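Local coordinates for putative uncharacterized protein (Methanosarcina barkeri str. Fusaro, PDB 3P43) that probably acts as a manganese-dependent phosphoesterase of the LigD 3'-phosphoesterase DNA repair superfamily, trimming 3' ends of DNA, at residues P30-R36 with E101-T107; P64-R70 with L146-A151; E115-V119 with Y131-K137. One frame throughout, in Å; residues are numbered along the deposited sequence.

How the interactions relate
All three contacts belong to one curled antiparallel sheet, but they differ in depth. Interaction 1, pairing strands 31-38 and 98-114, lies closest to the chain's centre and is partly buried, with Phe32, Val33, Val34, Gln35 and Asp104 inside, a run of backbone bonds and the manganese nearby. Interaction 2 is a surface contact, where a loop leans on strand 145-149 through waters, a lysine and a cation-pi pair. Interaction 3 is half buried: aliphatic pairs inside a hairpin give way to arginines at its open end. Interactions 2 and 3 adjoin, since strands 145-149 and 130-135 pair with each other; Trp103 of interaction 1 packs on Lys65 of interaction 2. Centres of interactions 1 and 3 lie about 19 Å apart.

Interaction 1: residues P30-R36 with E101-T107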
# COMPACT_ATOMS: atom_id res chain seq x y z
N PRO A 30 10.32 9.22 5.93
CA PRO A 30 9.13 8.39 6.16
C PRO A 30 9.29 7.13 5.32
O PRO A 30 10.01 7.16 4.33
CB PRO A 30 7.99 9.24 5.62
CG PRO A 30 8.61 10.12 4.63
CD PRO A 30 10.00 10.41 5.12
N ILE A 31 8.66 6.03 5.71
CA ILE A 31 8.88 4.78 4.99
C ILE A 31 7.61 4.24 4.35
O ILE A 31 6.50 4.59 4.73
CB ILE A 31 9.50 3.70 5.90
CG1 ILE A 31 8.46 3.16 6.88
CG2 ILE A 31 10.74 4.23 6.62
CD1 ILE A 31 9.01 2.10 7.81
N PHE A 32 7.80 3.38 3.35
CA PHE A 32 6.69 2.67 2.74
C PHE A 32 7.04 1.20 2.79
O PHE A 32 8.22 0.82 2.77
CB PHE A 32 6.42 3.15 1.30
CG PHE A 32 7.25 2.44 0.24
CD1 PHE A 32 6.80 1.26 -0.34
CD2 PHE A 32 8.45 2.97 -0.20
CE1 PHE A 32 7.54 0.61 -1.31
CE2 PHE A 32 9.20 2.33 -1.17
CZ PHE A 32 8.75 1.14 -1.72
N VAL A 33 6.01 0.36 2.89
CA VAL A 33 6.22 -1.08 2.87
C VAL A 33 5.15 -1.73 2.01
O VAL A 33 4.02 -1.25 1.92
CB VAL A 33 6.21 -1.70 4.29
CG1 VAL A 33 4.81 -1.65 4.87
CG2 VAL A 33 6.73 -3.13 4.26
N VAL A 34 5.53 -2.82 1.36
CA VAL A 34 4.59 -3.65 0.65
C VAL A 34 4.71 -5.06 1.21
O VAL A 34 5.77 -5.68 1.13
CB VAL A 34 4.88 -3.67 -0.86
CG1 VAL A 34 3.96 -4.67 -1.55
CG2 VAL A 34 4.72 -2.28 -1.46
N GLN A 35 3.63 -5.55 1.80
CA GLN A 35 3.60 -6.90 2.33
C GLN A 35 2.67 -7.79 1.50
O GLN A 35 1.49 -7.48 1.34
CB GLN A 35 3.18 -6.89 3.80
CG GLN A 35 4.33 -6.61 4.78
CD GLN A 35 3.85 -6.04 6.09
OE1 GLN A 35 2.82 -5.37 6.15
NE2 GLN A 35 4.60 -6.29 7.17
N ARG A 36 3.21 -8.87 0.98
CA ARG A 36 2.40 -9.91 0.37
C ARG A 36 1.68 -10.62 1.49
O ARG A 36 2.31 -11.16 2.39
CB ARG A 36 3.27 -10.90 -0.40
CG ARG A 36 2.47 -11.85 -1.27
CD ARG A 36 3.37 -12.84 -1.97
NE ARG A 36 3.87 -13.87 -1.07
CZ ARG A 36 5.06 -14.44 -1.18
NH1 ARG A 36 5.89 -14.08 -2.15
NH2 ARG A 36 5.44 -15.37 -0.31
N GLU A 101 4.77 -11.52 4.18
CA GLU A 101 6.15 -11.39 3.72
C GLU A 101 6.42 -10.00 3.17
O GLU A 101 5.56 -9.40 2.52
CB GLU A 101 6.49 -12.43 2.65
CG GLU A 101 7.90 -12.29 2.10
CD GLU A 101 8.29 -13.44 1.19
OE1 GLU A 101 7.84 -13.45 0.02
OE2 GLU A 101 9.04 -14.33 1.63
N ILE A 102 7.61 -9.47 3.44
CA ILE A 102 7.99 -8.17 2.92
C ILE A 102 8.32 -8.33 1.45
O ILE A 102 9.30 -8.98 1.10
CB ILE A 102 9.21 -7.57 3.64
CG1 ILE A 102 8.98 -7.53 5.15
CG2 ILE A 102 9.48 -6.16 3.13
CD1 ILE A 102 8.11 -6.40 5.60
N TRP A 103 7.49 -7.73 0.59
CA TRP A 103 7.70 -7.76 -0.85
C TRP A 103 8.59 -6.61 -1.32
O TRP A 103 9.43 -6.79 -2.19
CB TRP A 103 6.36 -7.71 -1.57
CG TRP A 103 6.45 -7.83 -3.07
CD1 TRP A 103 6.59 -8.98 -3.79
CD2 TRP A 103 6.35 -6.77 -4.03
NE1 TRP A 103 6.61 -8.70 -5.13
CE2 TRP A 103 6.46 -7.35 -5.31
CE3 TRP A 103 6.20 -5.38 -3.93
CZ2 TRP A 103 6.42 -6.60 -6.48
CZ3 TRP A 103 6.15 -4.64 -5.10
CH2 TRP A 103 6.26 -5.25 -6.35
N ASP A 104 8.38 -5.43 -0.74
CA ASP A 104 9.27 -4.30 -0.98
C ASP A 104 9.27 -3.39 0.24
O ASP A 104 8.37 -3.44 1.08
CB ASP A 104 8.85 -3.51 -2.22
CG ASP A 104 9.95 -2.58 -2.73
OD1 ASP A 104 11.12 -2.75 -2.33
OD2 ASP A 104 9.65 -1.68 -3.54
N ARG A 105 10.29 -2.55 0.34
CA ARG A 105 10.43 -1.66 1.48
C ARG A 105 11.33 -0.49 1.11
O ARG A 105 12.34 -0.65 0.44
CB ARG A 105 11.01 -2.43 2.68
CG ARG A 105 10.97 -1.64 3.97
CD ARG A 105 11.95 -2.18 4.99
NE ARG A 105 12.13 -1.21 6.07
CZ ARG A 105 11.34 -1.12 7.13
NH1 ARG A 105 10.31 -1.95 7.25
NH2 ARG A 105 11.57 -0.21 8.06
N GLY A 106 10.96 0.71 1.56
CA GLY A 106 11.77 1.86 1.24
C GLY A 106 11.31 3.11 1.95
O GLY A 106 10.61 3.05 2.96
N THR A 107 11.73 4.24 1.41
CA THR A 107 11.29 5.54 1.90
C THR A 107 10.57 6.24 0.76
O THR A 107 10.58 5.77 -0.38
CB THR A 107 12.47 6.41 2.32
OG1 THR A 107 13.40 6.51 1.23
CG2 THR A 107 13.19 5.80 3.53
O HOH W 1 7.98 -16.64 0.44
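The Phe32 ring lies with one face over the backbone of Arg105 and Gly106, Gly106 N standing 3.6 Å above its plane near the rim, while Asp104 OD2 and Thr107 O come up to the edge in plane. Because CG sits between the backbone N and the carbonyl carbon (chi1 87°), the ring is folded back over the neighbouring strand at Gly106. Asp104 OD2 is 3.5 Å from Phe32 CZ; that carboxylate is held by backbone N-H groups of Lys125, Glu126 and Leu127. The Arg36 guanidinium has water 1 at its edge and Glu101 OE1 over one face, forming a salt bridge of 3.0 Å from Arg36 NH1 to Glu101 OE1; water 1 joins Arg36 NH2 to Glu101 OE2. The two side chains run alongside each other, flat groups 61° apart. Val34 CG1 presses obliquely on the Trp103 indole, 3.3 Å from CE3, and the indole meets Tyr44 edge-to-face. On the other side of the sheet Ile102 CD1 touches Val33 CG2 at 3.8 Å and also rests against Gln35, whose amide is bound by Arg47 and by the carbonyls of Tyr83 and Phe86. Val34 O takes two N-H groups, Trp103 N at 2.7 Å and Asp104 N at 3.2 Å. Trp103 and Asp104 thus both face Val34, a classic beta bulge in an otherwise regular antiparallel pair of the beta barrel, where strand 31-38 goes on to carry the manganese ligand His37.

Interaction 2: residues P64-R70 with L146-A151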
# COMPACT_ATOMS: atom_id res chain seq x y z
N PRO A 64 2.13 -2.11 -9.31
CA PRO A 64 2.72 -2.05 -10.65
C PRO A 64 4.12 -1.44 -10.63
O PRO A 64 4.31 -0.38 -10.04
CB PRO A 64 1.74 -1.15 -11.42
CG PRO A 64 1.17 -0.25 -10.37
CD PRO A 64 1.10 -1.07 -9.10
N LYS A 65 5.08 -2.11 -11.25
CA LYS A 65 6.45 -1.63 -11.27
C LYS A 65 6.68 -0.59 -12.37
O LYS A 65 7.64 0.17 -12.32
CB LYS A 65 7.44 -2.79 -11.43
CG LYS A 65 7.39 -3.82 -10.32
CD LYS A 65 8.38 -4.94 -10.59
CE LYS A 65 8.18 -6.10 -9.64
NZ LYS A 65 9.12 -7.22 -9.91
N ASP A 66 5.79 -0.59 -13.35
CA ASP A 66 5.89 0.34 -14.48
C ASP A 66 4.56 1.05 -14.71
O ASP A 66 3.50 0.51 -14.41
CB ASP A 66 6.28 -0.41 -15.75
CG ASP A 66 7.70 -0.93 -15.72
OD1 ASP A 66 8.55 -0.30 -15.05
OD2 ASP A 66 7.97 -1.95 -16.37
N ALA A 67 4.62 2.26 -15.25
CA ALA A 67 3.41 2.99 -15.62
C ALA A 67 2.62 2.19 -16.65
O ALA A 67 3.12 1.21 -17.20
CB ALA A 67 3.77 4.36 -16.18
N GLY A 68 1.38 2.62 -16.90
CA GLY A 68 0.52 1.95 -17.86
C GLY A 68 -0.51 1.03 -17.22
O GLY A 68 -1.60 0.83 -17.77
N THR A 69 -0.18 0.48 -16.06
CA THR A 69 -1.06 -0.46 -15.38
C THR A 69 -1.78 0.17 -14.18
O THR A 69 -1.14 0.79 -13.33
CB THR A 69 -0.27 -1.68 -14.87
OG1 THR A 69 0.43 -2.29 -15.97
CG2 THR A 69 -1.20 -2.70 -14.22
N ARG A 70 -3.10 0.01 -14.12
CA ARG A 70 -3.89 0.54 -13.00
C ARG A 70 -4.32 -0.61 -12.10
O ARG A 70 -4.78 -1.64 -12.58
CB ARG A 70 -5.13 1.28 -13.49
CG ARG A 70 -4.98 2.06 -14.79
CD ARG A 70 -3.92 3.14 -14.68
NE ARG A 70 -4.04 4.13 -15.75
CZ ARG A 70 -3.03 4.86 -16.20
NH1 ARG A 70 -1.83 4.71 -15.69
NH2 ARG A 70 -3.23 5.74 -17.17
N LEU A 146 -7.89 4.17 -7.17
CA LEU A 146 -7.14 3.82 -8.37
C LEU A 146 -5.65 4.00 -8.09
O LEU A 146 -5.21 5.09 -7.72
CB LEU A 146 -7.54 4.71 -9.54
CG LEU A 146 -6.98 4.28 -10.88
CD1 LEU A 146 -7.75 3.08 -11.36
CD2 LEU A 146 -7.08 5.41 -11.89
N PHE A 147 -4.87 2.94 -8.28
CA PHE A 147 -3.46 2.93 -7.89
C PHE A 147 -2.56 2.71 -9.11
O PHE A 147 -2.70 1.72 -9.81
CB PHE A 147 -3.25 1.82 -6.86
CG PHE A 147 -1.84 1.72 -6.34
CD1 PHE A 147 -1.04 2.84 -6.20
CD2 PHE A 147 -1.34 0.49 -5.94
CE1 PHE A 147 0.25 2.73 -5.71
CE2 PHE A 147 -0.05 0.37 -5.44
CZ PHE A 147 0.75 1.50 -5.33
N PHE A 148 -1.63 3.63 -9.37
CA PHE A 148 -0.75 3.47 -10.52
C PHE A 148 0.56 4.26 -10.42
O PHE A 148 0.68 5.20 -9.64
CB PHE A 148 -1.48 3.84 -11.82
CG PHE A 148 -1.98 5.27 -11.86
CD1 PHE A 148 -1.21 6.26 -12.44
CD2 PHE A 148 -3.22 5.60 -11.33
CE1 PHE A 148 -1.67 7.57 -12.48
CE2 PHE A 148 -3.68 6.90 -11.38
CZ PHE A 148 -2.91 7.89 -11.95
N LYS A 149 1.53 3.87 -11.24
CA LYS A 149 2.79 4.58 -11.35
C LYS A 149 2.67 5.65 -12.44
O LYS A 149 2.22 5.36 -13.54
CB LYS A 149 3.93 3.62 -11.70
CG LYS A 149 5.28 4.31 -11.80
CD LYS A 149 6.38 3.34 -12.17
CE LYS A 149 7.70 4.08 -12.38
NZ LYS A 149 8.81 3.14 -12.65
N LYS A 150 3.07 6.88 -12.12
CA LYS A 150 2.96 7.98 -13.07
C LYS A 150 3.84 7.75 -14.31
O LYS A 150 4.97 7.27 -14.21
CB LYS A 150 3.32 9.31 -12.40
CG LYS A 150 2.25 10.38 -12.52
CD LYS A 150 2.55 11.56 -11.61
CE LYS A 150 1.48 12.63 -11.72
NZ LYS A 150 1.52 13.32 -13.04
N ALA A 151 3.29 8.08 -15.47
CA ALA A 151 3.96 7.86 -16.75
C ALA A 151 5.31 8.55 -16.81
O ALA A 151 6.23 8.08 -17.46
CB ALA A 151 3.08 8.31 -17.91
O HOH W 2 1.26 2.03 -13.26
O HOH W 3 0.74 4.94 -15.53
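Residues 64-70 curl beside the end of strand 145-149 with little regular pairing, coming closest at Ala67 and Lys149, whose CA atoms are 4.6 Å apart. Two waters fill in for direct backbone bonds: water 2 accepts from Lys149 N and lies within bonding distance of Asp66 O and Thr69 O, while water 3 links Gly68 N to Lys149 O. The Lys149 chain is extended throughout, CG anti to the backbone N (chi1 -179°), which carries its aliphatic part past Ala67 N and brings NZ to Lys65 O at 3.2 Å. Asp66 OD1, 4.2 Å from the same NZ, is too far for a salt bridge but would probably favour the positive charge. A leucine in place of Lys149 is likely to leave Lys65 O without this donor and the loop less firmly tied to the strand. This loop connects the neighbouring antiparallel strands 53-59 and 70-80 of the beta barrel and lies against the last strand of the chain. Ala67 CB sits 3.2 Å from Lys149 O and also touches Ala151. Farther on, the Arg70 guanidinium makes a cation-pi contact over the Phe148 face, with CZ 4.7 Å from the ring centroid and the planes 50° apart. Pro64 CD approaches the Phe147 ring obliquely, 4.1 Å from Phe147 CE2, and Phe147 in turn packs on Phe46 and Leu133.

Interaction 3: residues E115-V119 with Y131-K137; sequences EREIV and YVLIRTK
Ile118 and Leu133 form the close-packed part of this hairpin: their backbones exchange two hydrogen bonds of 2.8 Å, Ile118 N to Leu133 O and Leu133 N to Ile118 O, and their CB atoms lie 4.2 Å apart on the face toward Trp57. Val119 and Val132, also buried, meet on the other face, CG2 to CG1. Past Glu117 the pairing passes into charged side chains at the surface, where Glu115 and Lys137 are exposed. Arg116 NH1 reaches Arg135 O at 2.7 Å, nearly head-on to the carbonyl and within the guanidinium plane, which limits how that group can turn, while Lys137 lays its CG over one face. The bend in Arg116 at chi3 (-40°) turns the guanidinium toward this carbonyl. Arg135 NH1 makes a salt bridge with Glu115 OE2 of 3.1 Å, approached from above the carboxylate plane, and NH2 adds a weak bond; the two flat groups stand 83° apart. Arg116 CG also meets the Arg135 guanidinium obliquely, 3.6 Å from Arg135 NH2. Strands 117-123 and 130-135 are flanked in the sheet by strand 98-114 beside the first and strand 145-149 beside the second, with Trp57 of strand 53-59 touching both Ile118 and Leu133.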
# COMPACT_ATOMS: atom_id res chain seq x y z
N GLU A 115 -8.02 14.67 0.59
CA GLU A 115 -8.97 13.64 0.98
C GLU A 115 -9.06 12.51 -0.06
O GLU A 115 -9.04 11.33 0.30
CB GLU A 115 -10.35 14.27 1.24
CG GLU A 115 -11.47 13.28 1.51
CD GLU A 115 -11.34 12.54 2.83
OE1 GLU A 115 -10.35 12.78 3.56
OE2 GLU A 115 -12.23 11.72 3.14
N ARG A 116 -9.13 12.86 -1.34
CA ARG A 116 -9.32 11.87 -2.39
C ARG A 116 -8.10 11.62 -3.28
O ARG A 116 -8.22 11.00 -4.34
CB ARG A 116 -10.49 12.26 -3.30
CG ARG A 116 -11.86 11.99 -2.73
CD ARG A 116 -12.90 12.03 -3.84
NE ARG A 116 -12.63 13.10 -4.78
CZ ARG A 116 -12.10 12.93 -5.99
NH1 ARG A 116 -11.80 11.71 -6.42
NH2 ARG A 116 -11.89 13.98 -6.77
N GLU A 117 -6.93 12.08 -2.87
CA GLU A 117 -5.77 11.94 -3.73
C GLU A 117 -4.47 11.96 -2.95
O GLU A 117 -4.29 12.77 -2.03
CB GLU A 117 -5.76 13.02 -4.81
CG GLU A 117 -4.64 12.83 -5.84
CD GLU A 117 -4.68 13.89 -6.95
OE1 GLU A 117 -5.53 14.80 -6.89
OE2 GLU A 117 -3.84 13.80 -7.88
N ILE A 118 -3.58 11.05 -3.31
CA ILE A 118 -2.25 10.97 -2.72
C ILE A 118 -1.22 10.72 -3.82
O ILE A 118 -1.38 9.82 -4.64
CB ILE A 118 -2.17 9.86 -1.65
CG1 ILE A 118 -3.15 10.16 -0.52
CG2 ILE A 118 -0.75 9.73 -1.12
CD1 ILE A 118 -3.15 9.15 0.61
N VAL A 119 -0.18 11.55 -3.84
CA VAL A 119 0.90 11.39 -4.80
C VAL A 119 2.21 11.33 -4.05
O VAL A 119 2.52 12.20 -3.24
CB VAL A 119 0.94 12.56 -5.80
CG1 VAL A 119 1.99 12.29 -6.88
CG2 VAL A 119 -0.43 12.79 -6.42
N TYR A 131 4.12 7.56 -7.73
CA TYR A 131 2.93 6.73 -7.70
C TYR A 131 1.73 7.56 -7.25
O TYR A 131 1.89 8.50 -6.48
CB TYR A 131 3.14 5.54 -6.75
CG TYR A 131 3.96 4.45 -7.37
CD1 TYR A 131 3.38 3.25 -7.76
CD2 TYR A 131 5.32 4.62 -7.59
CE1 TYR A 131 4.13 2.25 -8.34
CE2 TYR A 131 6.09 3.62 -8.17
CZ TYR A 131 5.48 2.44 -8.55
OH TYR A 131 6.22 1.43 -9.13
N VAL A 132 0.55 7.20 -7.74
CA VAL A 132 -0.66 7.98 -7.48
C VAL A 132 -1.79 7.10 -6.93
O VAL A 132 -2.03 6.00 -7.43
CB VAL A 132 -1.15 8.72 -8.76
CG1 VAL A 132 -2.33 9.64 -8.45
CG2 VAL A 132 -0.01 9.52 -9.39
N LEU A 133 -2.45 7.60 -5.89
CA LEU A 133 -3.68 6.98 -5.39
C LEU A 133 -4.82 7.99 -5.50
O LEU A 133 -4.75 9.09 -4.94
CB LEU A 133 -3.50 6.55 -3.93
CG LEU A 133 -2.58 5.35 -3.69
CD1 LEU A 133 -2.11 5.30 -2.25
CD2 LEU A 133 -3.27 4.06 -4.07
N ILE A 134 -5.88 7.62 -6.23
CA ILE A 134 -7.04 8.48 -6.39
C ILE A 134 -8.30 7.76 -5.95
O ILE A 134 -8.62 6.70 -6.48
CB ILE A 134 -7.22 8.92 -7.86
CG1 ILE A 134 -5.94 9.54 -8.41
CG2 ILE A 134 -8.37 9.92 -8.00
CD1 ILE A 134 -6.07 10.05 -9.82
N ARG A 135 -9.01 8.32 -4.99
CA ARG A 135 -10.20 7.66 -4.47
C ARG A 135 -11.38 7.94 -5.38
O ARG A 135 -11.76 9.10 -5.58
CB ARG A 135 -10.53 8.11 -3.04
CG ARG A 135 -11.62 7.27 -2.39
CD ARG A 135 -11.91 7.71 -0.97
NE ARG A 135 -12.67 8.96 -0.93
CZ ARG A 135 -12.90 9.65 0.18
NH1 ARG A 135 -12.42 9.23 1.34
NH2 ARG A 135 -13.60 10.78 0.13
N THR A 136 -11.96 6.89 -5.95
CA THR A 136 -13.11 7.03 -6.83
C THR A 136 -14.25 7.77 -6.12
O THR A 136 -14.45 7.60 -4.92
CB THR A 136 -13.61 5.66 -7.33
OG1 THR A 136 -14.67 5.86 -8.28
CG2 THR A 136 -14.12 4.81 -6.18
N LYS A 137 -14.97 8.59 -6.87
CA LYS A 137 -16.14 9.29 -6.33
C LYS A 137 -17.38 8.40 -6.40
O LYS A 137 -18.43 8.76 -5.88
CB LYS A 137 -16.43 10.57 -7.11
CG LYS A 137 -15.31 11.61 -7.15
CD LYS A 137 -15.89 13.01 -7.36
CE LYS A 137 -14.99 13.90 -8.21
NZ LYS A 137 -15.37 13.87 -9.66